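Local coordinates for uncharacterized protein (Bacteroides ovatus, PDB 4E6F) that is of unknown function but belongs to the DUF4468 family, whose domain has a TBP-like fold of antiparallel sheet and helices, at residues K8-G16 and L137-V145; R52-I63 and I73-I81. One frame throughout, in Å; residues are numbered along the deposited sequence. Where two conformers were deposited one is given.

Contact 1: K8-G16 and L137-V145; sequences KDDTRYLVG and LNKAKTKLV
Leu14 and Lys141 mark the nearest approach of the two backbones, their CA atoms 6.3 Å apart, where the 3-10 turn at 11-13 runs out beside the type I turn from Asn138 to Lys141. With CG anti to its carbonyl carbon (chi1 -52°), Leu14 lies across the 141-144 backbone: CD1 rests 3.5 Å from Thr142 O, while CD2 meets Leu137 CD2 at 3.9 Å. Both methyls of Leu144 reach Tyr13 CB, CD2 at 4.0 Å, and CD1 also rests against the Asp10 carboxylate. Both segments are loops, one leading to strand 20-21 and the other linking helices 133-136 and 149-169, and the long second helix backs them: Tyr13 and Leu144 touch it, Tyr13 OH bonds Asp157, and Asp10 OD1 pairs with Arg153. Asp10 OD2 is joined to Leu144 N through a water that donates to the carboxylate at 2.7 Å and accepts from the amide. Asn138 ties the turn to the residues that follow it: OD1 accepts from Thr142 N in the carbonyl plane and from Lys143 N above it, while ND2 donates to Thr142 OG1. At the solvent side, Val15 CG2 packs on Lys141 CB, 3.9 Å away, and the lysine ammonium reaches Asp133.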
ATOM      1  N   LYS A   8      -3.637  22.904   4.524  1.00 55.15           N
ATOM      2  CA  LYS A   8      -3.674  21.574   3.901  1.00 52.61           C
ATOM      3  C   LYS A   8      -5.017  20.888   4.145  1.00 51.22           C
ATOM      4  O   LYS A   8      -5.498  20.860   5.285  1.00 50.94           O
ATOM      5  CB  LYS A   8      -2.542  20.671   4.428  1.00 54.45           C
ATOM      6  CG  LYS A   8      -1.161  20.969   3.866  1.00 70.63           C
ATOM      7  CD  LYS A   8      -0.145  19.963   4.396  1.00 80.31           C
ATOM      8  CE  LYS A   8       1.267  20.286   3.974  1.00 92.16           C
ATOM      9  NZ  LYS A   8       2.253  19.351   4.581  1.00100.72           N
ATOM     10  N   ASP A   9      -5.624  20.350   3.070  1.00 42.61           N
ATOM     11  CA  ASP A   9      -6.875  19.613   3.162  1.00 39.32           C
ATOM     12  C   ASP A   9      -6.517  18.149   3.441  1.00 36.58           C
ATOM     13  O   ASP A   9      -6.068  17.426   2.540  1.00 36.29           O
ATOM     14  CB  ASP A   9      -7.714  19.773   1.880  1.00 41.97           C
ATOM     15  CG  ASP A   9      -9.058  19.067   1.916  1.00 51.70           C
ATOM     16  OD1 ASP A   9      -9.438  18.557   2.997  1.00 49.47           O
ATOM     17  OD2 ASP A   9      -9.736  19.029   0.864  1.00 59.77           O
ATOM     18  N   ASP A  10      -6.666  17.738   4.708  1.00 27.97           N
ATOM     19  CA  ASP A  10      -6.300  16.387   5.151  1.00 24.21           C
ATOM     20  C   ASP A  10      -7.511  15.462   5.327  1.00 27.06           C
ATOM     21  O   ASP A  10      -7.384  14.399   5.941  1.00 26.05           O
ATOM     22  CB  ASP A  10      -5.510  16.492   6.468  1.00 24.09           C
ATOM     23  CG  ASP A  10      -4.063  16.892   6.271  1.00 27.01           C
ATOM     24  OD1 ASP A  10      -3.512  16.624   5.169  1.00 26.50           O
ATOM     25  OD2 ASP A  10      -3.469  17.429   7.218  1.00 28.68           O
ATOM     26  N   THR A  11      -8.668  15.827   4.739  1.00 24.65           N
ATOM     27  CA  THR A  11      -9.908  15.053   4.801  1.00 24.51           C
ATOM     28  C   THR A  11      -9.666  13.544   4.532  1.00 24.94           C
ATOM     29  O   THR A  11     -10.197  12.702   5.247  1.00 24.67           O
ATOM     30  CB  THR A  11     -10.906  15.629   3.763  1.00 34.60           C
ATOM     31  OG1 THR A  11     -11.181  16.995   4.092  1.00 37.12           O
ATOM     32  CG2 THR A  11     -12.204  14.841   3.680  1.00 36.73           C
ATOM     33  N   ARG A  12      -8.853  13.219   3.516  1.00 21.92           N
ATOM     34  CA  ARG A  12      -8.571  11.845   3.095  1.00 20.79           C
ATOM     35  C   ARG A  12      -7.960  11.004   4.221  1.00 22.21           C
ATOM     36  O   ARG A  12      -8.197   9.804   4.292  1.00 21.26           O
ATOM     37  CB  ARG A  12      -7.565  11.872   1.899  1.00 24.09           C
ATOM     38  CG  ARG A  12      -6.876  10.521   1.540  1.00 29.66           C
ATOM     39  CD  ARG A  12      -7.900   9.634   0.902  1.00 33.73           C
ATOM     40  NE  ARG A  12      -7.483   8.247   0.684  1.00 27.42           N
ATOM     41  CZ  ARG A  12      -7.831   7.222   1.454  1.00 31.30           C
ATOM     42  NH1 ARG A  12      -8.445   7.431   2.611  1.00 21.78           N
ATOM     43  NH2 ARG A  12      -7.542   5.983   1.084  1.00 20.76           N
ATOM     44  N   TYR A  13      -7.173  11.637   5.086  1.00 19.11           N
ATOM     45  CA  TYR A  13      -6.323  10.940   6.058  1.00 17.58           C
ATOM     46  C   TYR A  13      -6.916  10.749   7.463  1.00 20.06           C
ATOM     47  O   TYR A  13      -6.215  10.269   8.365  1.00 18.86           O
ATOM     48  CB  TYR A  13      -5.003  11.721   6.154  1.00 17.57           C
ATOM     49  CG  TYR A  13      -4.398  11.989   4.791  1.00 17.75           C
ATOM     50  CD1 TYR A  13      -3.920  10.947   3.998  1.00 16.82           C
ATOM     51  CD2 TYR A  13      -4.339  13.284   4.275  1.00 19.21           C
ATOM     52  CE1 TYR A  13      -3.376  11.186   2.739  1.00 17.83           C
ATOM     53  CE2 TYR A  13      -3.790  13.536   3.017  1.00 21.01           C
ATOM     54  CZ  TYR A  13      -3.355  12.480   2.231  1.00 21.88           C
ATOM     55  OH  TYR A  13      -2.802  12.750   0.996  1.00 22.45           O
ATOM     56  N   LEU A  14      -8.182  11.068   7.651  1.00 19.61           N
ATOM     57  CA  LEU A  14      -8.764  11.013   8.981  1.00 20.06           C
ATOM     58  C   LEU A  14      -9.426   9.631   9.255  1.00 24.61           C
ATOM     59  O   LEU A  14      -8.823   8.611   8.939  1.00 21.00           O
ATOM     60  CB  LEU A  14      -9.688  12.230   9.215  1.00 21.16           C
ATOM     61  CG  LEU A  14      -9.005  13.580   8.916  1.00 24.07           C
ATOM     62  CD1 LEU A  14      -9.970  14.748   9.112  1.00 24.74           C
ATOM     63  CD2 LEU A  14      -7.743  13.793   9.773  1.00 23.52           C
ATOM     64  N   VAL A  15     -10.609   9.595   9.890  1.00 25.27           N
ATOM     65  CA  VAL A  15     -11.349   8.385  10.267  1.00 26.40           C
ATOM     66  C   VAL A  15     -11.356   7.335   9.107  1.00 25.73           C
ATOM     67  O   VAL A  15     -11.711   7.687   7.980  1.00 25.09           O
ATOM     68  CB  VAL A  15     -12.802   8.795  10.666  1.00 33.36           C
ATOM     69  CG1 VAL A  15     -13.681   7.579  10.920  1.00 33.54           C
ATOM     70  CG2 VAL A  15     -12.800   9.716  11.888  1.00 34.86           C
ATOM     71  N   GLY A  16     -10.896   6.114   9.393  1.00 21.59           N
ATOM     72  CA  GLY A  16     -10.886   5.009   8.432  1.00 21.62           C
ATOM     73  C   GLY A  16      -9.766   4.955   7.400  1.00 23.45           C
ATOM     74  O   GLY A  16      -9.700   3.997   6.621  1.00 23.07           O
ATOM     75  N   LEU A 137      -3.742  10.346  14.953  1.00 17.37           N
ATOM     76  CA  LEU A 137      -4.863  11.288  14.922  1.00 17.82           C
ATOM     77  C   LEU A 137      -4.995  11.898  16.281  1.00 22.22           C
ATOM     78  O   LEU A 137      -4.702  11.236  17.292  1.00 21.12           O
ATOM     79  CB  LEU A 137      -6.202  10.640  14.521  1.00 17.86           C
ATOM     80  CG  LEU A 137      -6.318  10.100  13.116  1.00 18.69           C
ATOM     81  CD1 LEU A 137      -7.739   9.607  12.878  1.00 19.21           C
ATOM     82  CD2 LEU A 137      -5.934  11.145  12.072  1.00 22.86           C
ATOM     83  N   ASN A 138      -5.472  13.144  16.333  1.00 22.30           N
ATOM     84  CA  ASN A 138      -5.740  13.758  17.627  1.00 24.20           C
ATOM     85  C   ASN A 138      -6.953  13.019  18.272  1.00 30.71           C
ATOM     86  O   ASN A 138      -7.570  12.158  17.623  1.00 28.64           O
ATOM     87  CB  ASN A 138      -5.951  15.280  17.500  1.00 21.02           C
ATOM     88  CG  ASN A 138      -7.111  15.704  16.611  1.00 31.66           C
ATOM     89  OD1 ASN A 138      -7.860  14.874  16.049  1.00 26.15           O
ATOM     90  ND2 ASN A 138      -7.254  17.022  16.446  1.00 28.91           N
ATOM     91  N   LYS A 139      -7.248  13.306  19.542  1.00 31.38           N
ATOM     92  CA  LYS A 139      -8.330  12.666  20.307  1.00 32.30           C
ATOM     93  C   LYS A 139      -9.683  12.703  19.561  1.00 35.36           C
ATOM     94  O   LYS A 139     -10.352  11.672  19.492  1.00 35.32           O
ATOM     95  CB  LYS A 139      -8.477  13.337  21.685  1.00 37.28           C
ATOM     96  N   ALA A 140     -10.025  13.859  18.947  1.00 30.82           N
ATOM     97  CA  ALA A 140     -11.287  14.080  18.214  1.00 30.76           C
ATOM     98  C   ALA A 140     -11.272  13.508  16.793  1.00 33.99           C
ATOM     99  O   ALA A 140     -12.323  13.490  16.145  1.00 33.46           O
ATOM    100  CB  ALA A 140     -11.597  15.568  18.149  1.00 31.99           C
ATOM    101  N   LYS A 141     -10.091  13.075  16.293  1.00 28.66           N
ATOM    102  CA  LYS A 141      -9.882  12.513  14.950  1.00 26.72           C
ATOM    103  C   LYS A 141     -10.203  13.563  13.839  1.00 28.71           C
ATOM    104  O   LYS A 141     -10.649  13.207  12.737  1.00 28.55           O
ATOM    105  CB  LYS A 141     -10.658  11.190  14.754  1.00 28.37           C
ATOM    106  CG  LYS A 141     -10.275  10.122  15.786  1.00 33.66           C
ATOM    107  CD  LYS A 141     -10.761   8.711  15.438  1.00 42.64           C
ATOM    108  CE  LYS A 141     -10.350   7.726  16.519  1.00 47.45           C
ATOM    109  NZ  LYS A 141     -10.340   6.313  16.036  1.00 49.47           N
ATOM    110  N   THR A 142      -9.882  14.846  14.116  1.00 24.94           N
ATOM    111  CA  THR A 142     -10.100  15.973  13.197  1.00 23.68           C
ATOM    112  C   THR A 142      -8.819  16.426  12.514  1.00 26.92           C
ATOM    113  O   THR A 142      -8.867  17.124  11.491  1.00 27.35           O
ATOM    114  CB  THR A 142     -10.749  17.143  13.930  1.00 32.98           C
ATOM    115  OG1 THR A 142      -9.950  17.495  15.066  1.00 31.24           O
ATOM    116  CG2 THR A 142     -12.201  16.842  14.346  1.00 31.38           C
ATOM    117  N   LYS A 143      -7.656  16.071  13.103  1.00 23.46           N
ATOM    118  CA  LYS A 143      -6.388  16.471  12.539  1.00 21.58           C
ATOM    119  C   LYS A 143      -5.403  15.357  12.693  1.00 22.33           C
ATOM    120  O   LYS A 143      -5.483  14.576  13.638  1.00 22.16           O
ATOM    121  CB  LYS A 143      -5.818  17.715  13.259  1.00 23.67           C
ATOM    122  CG  LYS A 143      -6.538  19.036  12.996  1.00 23.03           C
ATOM    123  CD  LYS A 143      -5.860  20.179  13.786  1.00 24.33           C
ATOM    124  CE  LYS A 143      -6.538  21.523  13.564  1.00 24.36           C
ATOM    125  NZ  LYS A 143      -6.058  22.563  14.534  1.00 25.78           N
ATOM    126  N   LEU A 144      -4.429  15.351  11.809  1.00 20.87           N
ATOM    127  CA  LEU A 144      -3.263  14.501  11.924  1.00 18.90           C
ATOM    128  C   LEU A 144      -2.356  15.035  13.025  1.00 22.66           C
ATOM    129  O   LEU A 144      -2.141  16.254  13.100  1.00 22.97           O
ATOM    130  CB  LEU A 144      -2.504  14.525  10.593  1.00 18.90           C
ATOM    131  CG  LEU A 144      -3.187  13.818   9.433  1.00 21.68           C
ATOM    132  CD1 LEU A 144      -2.457  14.112   8.135  1.00 23.33           C
ATOM    133  CD2 LEU A 144      -3.184  12.297   9.657  1.00 21.81           C
ATOM    134  N   VAL A 145      -1.792  14.139  13.859  1.00 18.43           N
ATOM    135  CA  VAL A 145      -0.779  14.530  14.861  1.00 17.44           C
ATOM    136  C   VAL A 145       0.381  15.093  14.044  1.00 19.55           C
ATOM    137  O   VAL A 145       0.840  14.422  13.120  1.00 18.73           O
ATOM    138  CB  VAL A 145      -0.386  13.326  15.766  1.00 20.70           C
ATOM    139  CG1 VAL A 145       0.839  13.650  16.620  1.00 19.97           C
ATOM    140  CG2 VAL A 145      -1.549  12.903  16.660  1.00 20.54           C
TER
HETATM  141  O   HOH W   1      -4.554  17.458   9.667  1.00 25.72           O

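Contact 2: R52-I63 and I73-I81; sequences RLKENKNIDSRI and IAGVGEEWI
Arg52 starts with CG opposite its backbone N (chi1 174°) and bends at chi2 (62°), while Glu79 stays extended beyond CG; the two chains cross at about a right angle and meet in a salt bridge. Glu79 OE2 lies near the guanidinium plane, at its edge, 2.7 Å from Arg52 NH2, which comes to the syn side of the oxygen; a weak bond from NH1 joins it, and Tyr97 OH also bonds this oxygen. Arg52 NH1 donates as well to Asn56 OD1, so the amide and the carboxylate share one guanidinium edge. Replacing Arg52 by alanine would probably leave the Glu79 carboxylate without its countercharge and Asn56 OD1 without the NH1 donor. From Asn56 a polar chain continues: ND2 donates to Ser61 OG at 3.0 Å, within 3° of the amide plane; Ser61 OG donates to Asn58 OD1 and accepts from Glu78 N, and Asn58 ND2 gives a straight bond of 2.8 Å to Glu78 O, approaching from above the carbonyl plane. Asp60 and Glu78 lie side by side, their carboxylates bridged by a water that donates to both, which probably eases the repulsion of like charges. Leu53 spreads its methyls over Val76 O and the bare backbone of Gly75 and Gly77; the lack of a side chain at Gly75 lets Leu53 CD1 come within 3.9 Å of Gly75 CA. Arg62 N to Val76 O and Val76 N to Arg62 O, both 2.9 Å, make an antiparallel hydrogen-bonded pair. The non-hydrogen-bonded pair Ile63 and Gly75 follows, where Ile63 CG2 also touches Ile73 CG2. This is the start of the beta hairpin of strands 62-67 and 72-85, reached from helix 38-54 through two successive type I turns, within the TBP-like fold of the DUF4468 domain.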
ATOM      1  N   ARG A  52       5.057  -4.676 -11.276  1.00 17.03           N
ATOM      2  CA  ARG A  52       5.054  -3.651 -10.234  1.00 15.99           C
ATOM      3  C   ARG A  52       6.239  -3.823  -9.273  1.00 18.25           C
ATOM      4  O   ARG A  52       6.853  -2.840  -8.863  1.00 17.75           O
ATOM      5  CB  ARG A  52       3.710  -3.662  -9.468  1.00 15.78           C
ATOM      6  CG  ARG A  52       3.634  -2.731  -8.254  1.00 19.66           C
ATOM      7  CD  ARG A  52       3.810  -1.253  -8.641  1.00 20.33           C
ATOM      8  NE  ARG A  52       3.746  -0.389  -7.468  1.00 22.00           N
ATOM      9  CZ  ARG A  52       4.732  -0.221  -6.593  1.00 24.19           C
ATOM     10  NH1 ARG A  52       5.904  -0.836  -6.769  1.00 19.60           N
ATOM     11  NH2 ARG A  52       4.554   0.548  -5.530  1.00 20.89           N
ATOM     12  N   LEU A  53       6.558  -5.068  -8.904  1.00 14.29           N
ATOM     13  CA  LEU A  53       7.679  -5.272  -7.991  1.00 14.43           C
ATOM     14  C   LEU A  53       9.021  -5.166  -8.730  1.00 19.06           C
ATOM     15  O   LEU A  53       9.987  -4.696  -8.133  1.00 17.79           O
ATOM     16  CB  LEU A  53       7.529  -6.609  -7.236  1.00 13.70           C
ATOM     17  CG  LEU A  53       6.318  -6.596  -6.254  1.00 15.96           C
ATOM     18  CD1 LEU A  53       6.094  -7.971  -5.613  1.00 15.49           C
ATOM     19  CD2 LEU A  53       6.496  -5.578  -5.148  1.00 15.00           C
ATOM     20  N   LYS A  54       9.076  -5.552 -10.023  1.00 16.72           N
ATOM     21  CA  LYS A  54      10.316  -5.386 -10.796  0.50 18.15           C
ATOM     22  C   LYS A  54      10.659  -3.904 -10.880  1.00 22.18           C
ATOM     23  O   LYS A  54      11.836  -3.554 -10.869  1.00 22.19           O
ATOM     24  CB  LYS A  54      10.196  -5.997 -12.198  0.50 20.56           C
ATOM     25  CG  LYS A  54      10.560  -7.469 -12.207  0.50 24.74           C
ATOM     26  CD  LYS A  54      10.219  -8.167 -13.523  0.50 29.51           C
ATOM     27  CE  LYS A  54      10.919  -9.505 -13.652  0.50 32.61           C
ATOM     28  NZ  LYS A  54      10.437 -10.522 -12.667  0.50 30.74           N
ATOM     29  N   GLU A  55       9.625  -3.025 -10.900  1.00 19.67           N
ATOM     30  CA  GLU A  55       9.834  -1.570 -10.984  1.00 20.47           C
ATOM     31  C   GLU A  55      10.557  -1.011  -9.760  1.00 23.23           C
ATOM     32  O   GLU A  55      11.194   0.035  -9.873  1.00 23.73           O
ATOM     33  CB  GLU A  55       8.506  -0.837 -11.205  1.00 21.71           C
ATOM     34  CG  GLU A  55       8.041  -0.901 -12.656  1.00 30.10           C
ATOM     35  CD  GLU A  55       6.575  -0.600 -12.914  1.00 49.28           C
ATOM     36  OE1 GLU A  55       5.881  -0.147 -11.977  1.00 35.00           O
ATOM     37  OE2 GLU A  55       6.109  -0.855 -14.047  1.00 41.66           O
ATOM     38  N   ASN A  56      10.517  -1.716  -8.614  1.00 19.18           N
ATOM     39  CA  ASN A  56      11.249  -1.292  -7.414  1.00 18.72           C
ATOM     40  C   ASN A  56      12.770  -1.385  -7.615  1.00 23.58           C
ATOM     41  O   ASN A  56      13.521  -0.725  -6.901  1.00 23.10           O
ATOM     42  CB  ASN A  56      10.838  -2.121  -6.205  1.00 17.84           C
ATOM     43  CG  ASN A  56       9.407  -1.901  -5.762  1.00 21.81           C
ATOM     44  OD1 ASN A  56       8.717  -0.995  -6.244  1.00 20.80           O
ATOM     45  ND2 ASN A  56       8.946  -2.696  -4.779  1.00 18.15           N
ATOM     46  N   LYS A  57      13.213  -2.229  -8.570  1.00 21.84           N
ATOM     47  CA  LYS A  57      14.625  -2.412  -8.953  1.00 22.40           C
ATOM     48  C   LYS A  57      15.521  -2.778  -7.747  1.00 26.62           C
ATOM     49  O   LYS A  57      16.568  -2.160  -7.528  1.00 26.23           O
ATOM     50  CB  LYS A  57      15.172  -1.156  -9.674  1.00 24.76           C
ATOM     51  CG  LYS A  57      14.432  -0.837 -10.967  1.00 30.15           C
ATOM     52  CD  LYS A  57      14.998   0.423 -11.655  1.00 37.69           C
ATOM     53  CE  LYS A  57      14.478   1.711 -11.055  1.00 49.07           C
ATOM     54  NZ  LYS A  57      15.121   2.903 -11.672  1.00 61.46           N
ATOM     55  N   ASN A  58      15.098  -3.771  -6.954  1.00 21.77           N
ATOM     56  CA  ASN A  58      15.921  -4.275  -5.853  1.00 22.00           C
ATOM     57  C   ASN A  58      15.611  -5.747  -5.606  1.00 24.04           C
ATOM     58  O   ASN A  58      14.531  -6.243  -5.971  1.00 23.11           O
ATOM     59  CB  ASN A  58      15.824  -3.463  -4.555  1.00 21.59           C
ATOM     60  CG  ASN A  58      14.442  -3.399  -3.957  1.00 26.51           C
ATOM     61  OD1 ASN A  58      13.807  -4.419  -3.646  1.00 20.75           O
ATOM     62  ND2 ASN A  58      13.968  -2.186  -3.748  1.00 22.92           N
ATOM     63  N   ILE A  59      16.555  -6.443  -4.958  1.00 23.04           N
ATOM     64  CA  ILE A  59      16.425  -7.870  -4.675  1.00 23.64           C
ATOM     65  C   ILE A  59      15.367  -8.177  -3.586  1.00 25.59           C
ATOM     66  O   ILE A  59      14.897  -9.311  -3.517  1.00 24.38           O
ATOM     67  CB  ILE A  59      17.813  -8.478  -4.335  1.00 28.99           C
ATOM     68  CG1 ILE A  59      18.413  -7.865  -3.042  1.00 30.28           C
ATOM     69  CG2 ILE A  59      18.764  -8.318  -5.548  1.00 31.31           C
ATOM     70  CD1 ILE A  59      19.694  -8.623  -2.494  1.00 40.27           C
ATOM     71  N   ASP A  60      14.944  -7.172  -2.799  1.00 21.60           N
ATOM     72  CA  ASP A  60      13.939  -7.377  -1.744  1.00 21.14           C
ATOM     73  C   ASP A  60      12.507  -7.135  -2.256  1.00 20.97           C
ATOM     74  O   ASP A  60      11.560  -7.033  -1.458  1.00 20.08           O
ATOM     75  CB  ASP A  60      14.251  -6.477  -0.542  1.00 23.29           C
ATOM     76  CG  ASP A  60      15.476  -6.966   0.215  1.00 30.38           C
ATOM     77  OD1 ASP A  60      15.361  -7.968   0.940  1.00 34.36           O
ATOM     78  OD2 ASP A  60      16.561  -6.402   0.006  1.00 34.66           O
ATOM     79  N   SER A  61      12.344  -7.091  -3.597  1.00 15.63           N
ATOM     80  CA  SER A  61      11.046  -6.906  -4.236  1.00 14.76           C
ATOM     81  C   SER A  61      10.798  -8.024  -5.231  1.00 17.65           C
ATOM     82  O   SER A  61      11.482  -8.127  -6.255  1.00 18.01           O
ATOM     83  CB  SER A  61      10.992  -5.543  -4.912  1.00 16.92           C
ATOM     84  OG  SER A  61      11.128  -4.527  -3.924  1.00 17.55           O
ATOM     85  N   ARG A  62       9.832  -8.911  -4.919  1.00 13.64           N
ATOM     86  CA  ARG A  62       9.557 -10.054  -5.783  1.00 13.70           C
ATOM     87  C   ARG A  62       8.290 -10.777  -5.337  1.00 14.45           C
ATOM     88  O   ARG A  62       7.880 -10.673  -4.152  1.00 13.95           O
ATOM     89  CB  ARG A  62      10.749 -11.057  -5.712  1.00 16.88           C
ATOM     90  CG  ARG A  62      11.075 -11.480  -4.261  1.00 18.09           C
ATOM     91  CD  ARG A  62      12.228 -12.454  -4.174  1.00 20.54           C
ATOM     92  NE  ARG A  62      13.451 -11.780  -4.598  1.00 21.19           N
ATOM     93  CZ  ARG A  62      14.532 -12.414  -5.018  1.00 29.12           C
ATOM     94  NH1 ARG A  62      14.570 -13.740  -5.027  1.00 23.02           N
ATOM     95  NH2 ARG A  62      15.596 -11.729  -5.417  1.00 24.87           N
ATOM     96  N   ILE A  63       7.693 -11.557  -6.260  1.00 12.42           N
ATOM     97  CA  ILE A  63       6.584 -12.434  -5.888  1.00 11.82           C
ATOM     98  C   ILE A  63       7.202 -13.585  -5.109  1.00 14.64           C
ATOM     99  O   ILE A  63       8.201 -14.158  -5.564  1.00 15.34           O
ATOM    100  CB  ILE A  63       5.837 -12.951  -7.124  1.00 13.73           C
ATOM    101  CG1 ILE A  63       5.220 -11.771  -7.904  1.00 14.07           C
ATOM    102  CG2 ILE A  63       4.739 -13.965  -6.698  1.00 13.63           C
ATOM    103  CD1 ILE A  63       4.434 -12.181  -9.146  1.00 15.38           C
ATOM    104  N   ILE A  73      -1.926 -14.827  -4.378  1.00 13.51           N
ATOM    105  CA  ILE A  73      -0.595 -14.384  -4.782  1.00 12.33           C
ATOM    106  C   ILE A  73      -0.053 -13.499  -3.693  1.00 13.53           C
ATOM    107  O   ILE A  73      -0.793 -12.628  -3.206  1.00 14.38           O
ATOM    108  CB  ILE A  73      -0.655 -13.582  -6.115  1.00 15.35           C
ATOM    109  CG1 ILE A  73      -1.518 -14.277  -7.185  1.00 17.44           C
ATOM    110  CG2 ILE A  73       0.760 -13.261  -6.650  1.00 15.02           C
ATOM    111  CD1 ILE A  73      -2.080 -13.255  -8.192  1.00 21.31           C
ATOM    112  N   ALA A  74       1.213 -13.658  -3.335  1.00 10.94           N
ATOM    113  CA  ALA A  74       1.799 -12.715  -2.392  1.00 10.74           C
ATOM    114  C   ALA A  74       3.187 -12.335  -2.837  1.00 12.41           C
ATOM    115  O   ALA A  74       3.950 -13.175  -3.323  1.00 12.25           O
ATOM    116  CB  ALA A  74       1.840 -13.274  -0.980  1.00 11.84           C
ATOM    117  N   GLY A  75       3.515 -11.070  -2.626  1.00 12.06           N
ATOM    118  CA  GLY A  75       4.847 -10.583  -2.948  1.00 12.48           C
ATOM    119  C   GLY A  75       5.348  -9.688  -1.847  1.00 14.55           C
ATOM    120  O   GLY A  75       4.564  -9.219  -1.006  1.00 13.06           O
ATOM    121  N   VAL A  76       6.650  -9.468  -1.831  1.00 11.88           N
ATOM    122  CA  VAL A  76       7.246  -8.543  -0.877  1.00 11.80           C
ATOM    123  C   VAL A  76       7.887  -7.412  -1.656  1.00 15.18           C
ATOM    124  O   VAL A  76       8.334  -7.611  -2.781  1.00 13.99           O
ATOM    125  CB  VAL A  76       8.230  -9.206   0.107  1.00 14.53           C
ATOM    126  CG1 VAL A  76       7.478 -10.254   0.951  1.00 13.81           C
ATOM    127  CG2 VAL A  76       9.437  -9.830  -0.622  1.00 15.45           C
ATOM    128  N   GLY A  77       7.894  -6.235  -1.063  1.00 14.39           N
ATOM    129  CA  GLY A  77       8.468  -5.074  -1.719  1.00 14.68           C
ATOM    130  C   GLY A  77       9.249  -4.199  -0.769  1.00 16.67           C
ATOM    131  O   GLY A  77       9.023  -4.198   0.451  1.00 15.36           O
ATOM    132  N   GLU A  78      10.144  -3.417  -1.361  1.00 14.52           N
ATOM    133  CA  GLU A  78      10.965  -2.472  -0.621  1.00 14.44           C
ATOM    134  C   GLU A  78      11.132  -1.247  -1.495  1.00 17.98           C
ATOM    135  O   GLU A  78      11.513  -1.362  -2.666  1.00 18.19           O
ATOM    136  CB  GLU A  78      12.317  -3.095  -0.268  1.00 16.55           C
ATOM    137  CG  GLU A  78      13.205  -2.140   0.519  1.00 19.39           C
ATOM    138  CD  GLU A  78      14.544  -2.768   0.835  1.00 28.78           C
ATOM    139  OE1 GLU A  78      14.590  -3.669   1.702  1.00 21.78           O
ATOM    140  OE2 GLU A  78      15.549  -2.359   0.210  1.00 27.29           O
ATOM    141  N   GLU A  79      10.807  -0.078  -0.945  1.00 16.51           N
ATOM    142  CA  GLU A  79      10.908   1.177  -1.704  1.00 16.44           C
ATOM    143  C   GLU A  79      11.285   2.322  -0.819  1.00 18.99           C
ATOM    144  O   GLU A  79      11.147   2.228   0.404  1.00 16.62           O
ATOM    145  CB  GLU A  79       9.539   1.547  -2.313  1.00 16.87           C
ATOM    146  CG  GLU A  79       9.018   0.655  -3.417  1.00 20.75           C
ATOM    147  CD  GLU A  79       7.665   1.109  -3.921  1.00 23.85           C
ATOM    148  OE1 GLU A  79       7.534   2.287  -4.331  1.00 22.25           O
ATOM    149  OE2 GLU A  79       6.734   0.277  -3.924  1.00 20.59           O
ATOM    150  N   TRP A  80      11.655   3.449  -1.449  1.00 17.52           N
ATOM    151  CA  TRP A  80      11.787   4.706  -0.734  1.00 18.09           C
ATOM    152  C   TRP A  80      10.469   5.445  -0.819  1.00 20.95           C
ATOM    153  O   TRP A  80       9.861   5.502  -1.906  1.00 19.66           O
ATOM    154  CB  TRP A  80      12.882   5.602  -1.356  1.00 18.23           C
ATOM    155  CG  TRP A  80      14.263   5.055  -1.199  1.00 20.37           C
ATOM    156  CD1 TRP A  80      15.070   4.573  -2.189  1.00 24.20           C
ATOM    157  CD2 TRP A  80      15.022   4.967   0.018  1.00 20.84           C
ATOM    158  NE1 TRP A  80      16.288   4.192  -1.666  1.00 24.30           N
ATOM    159  CE2 TRP A  80      16.272   4.390  -0.308  1.00 25.29           C
ATOM    160  CE3 TRP A  80      14.761   5.303   1.362  1.00 21.96           C
ATOM    161  CZ2 TRP A  80      17.268   4.159   0.653  1.00 25.16           C
ATOM    162  CZ3 TRP A  80      15.737   5.045   2.316  1.00 24.14           C
ATOM    163  CH2 TRP A  80      16.977   4.487   1.958  1.00 25.34           C
ATOM    164  N   ILE A  81      10.051   6.051   0.304  1.00 16.47           N
ATOM    165  CA  ILE A  81       8.918   6.974   0.361  1.00 15.74           C
ATOM    166  C   ILE A  81       9.523   8.346   0.660  1.00 19.27           C
ATOM    167  O   ILE A  81      10.158   8.499   1.703  1.00 18.29           O
ATOM    168  CB  ILE A  81       7.828   6.571   1.377  1.00 18.53           C
ATOM    169  CG1 ILE A  81       7.038   5.327   0.877  1.00 18.22           C
ATOM    170  CG2 ILE A  81       6.864   7.753   1.613  1.00 19.77           C
ATOM    171  CD1 ILE A  81       6.070   4.810   1.927  1.00 20.07           C
TER
HETATM  172  O   HOH W   2      12.489   0.671  -4.895  1.00 35.97           O
HETATM  173  O   HOH W   3      16.782  -4.271  -1.303  1.00 32.18           O
HETATM  174  O   HOH W   4      16.533  -4.772   3.067  1.00 48.58           O

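Overall arrangement
From the N terminus, the chain passes first through 8-16, the leading loop before strand 20-21, whose partner in contact 1 appears only after the whole sheet has been built. Helix 38-54 then runs into 52-63, and contact 2 closes a short loop, ten residues on, with strand 72-85. The remaining strands follow, and after helix 133-136 the loop 137-145 returns to the N-terminal segment, so contact 2 falls wholly within the long span that contact 1 closes. The two do not touch: their centres are 30 Å apart, on opposite sides of the chain's centre. Helix 149-169 nevertheless meets both, through Tyr13 and Leu144 in contact 1 and through Arg52 and Glu79 in contact 2.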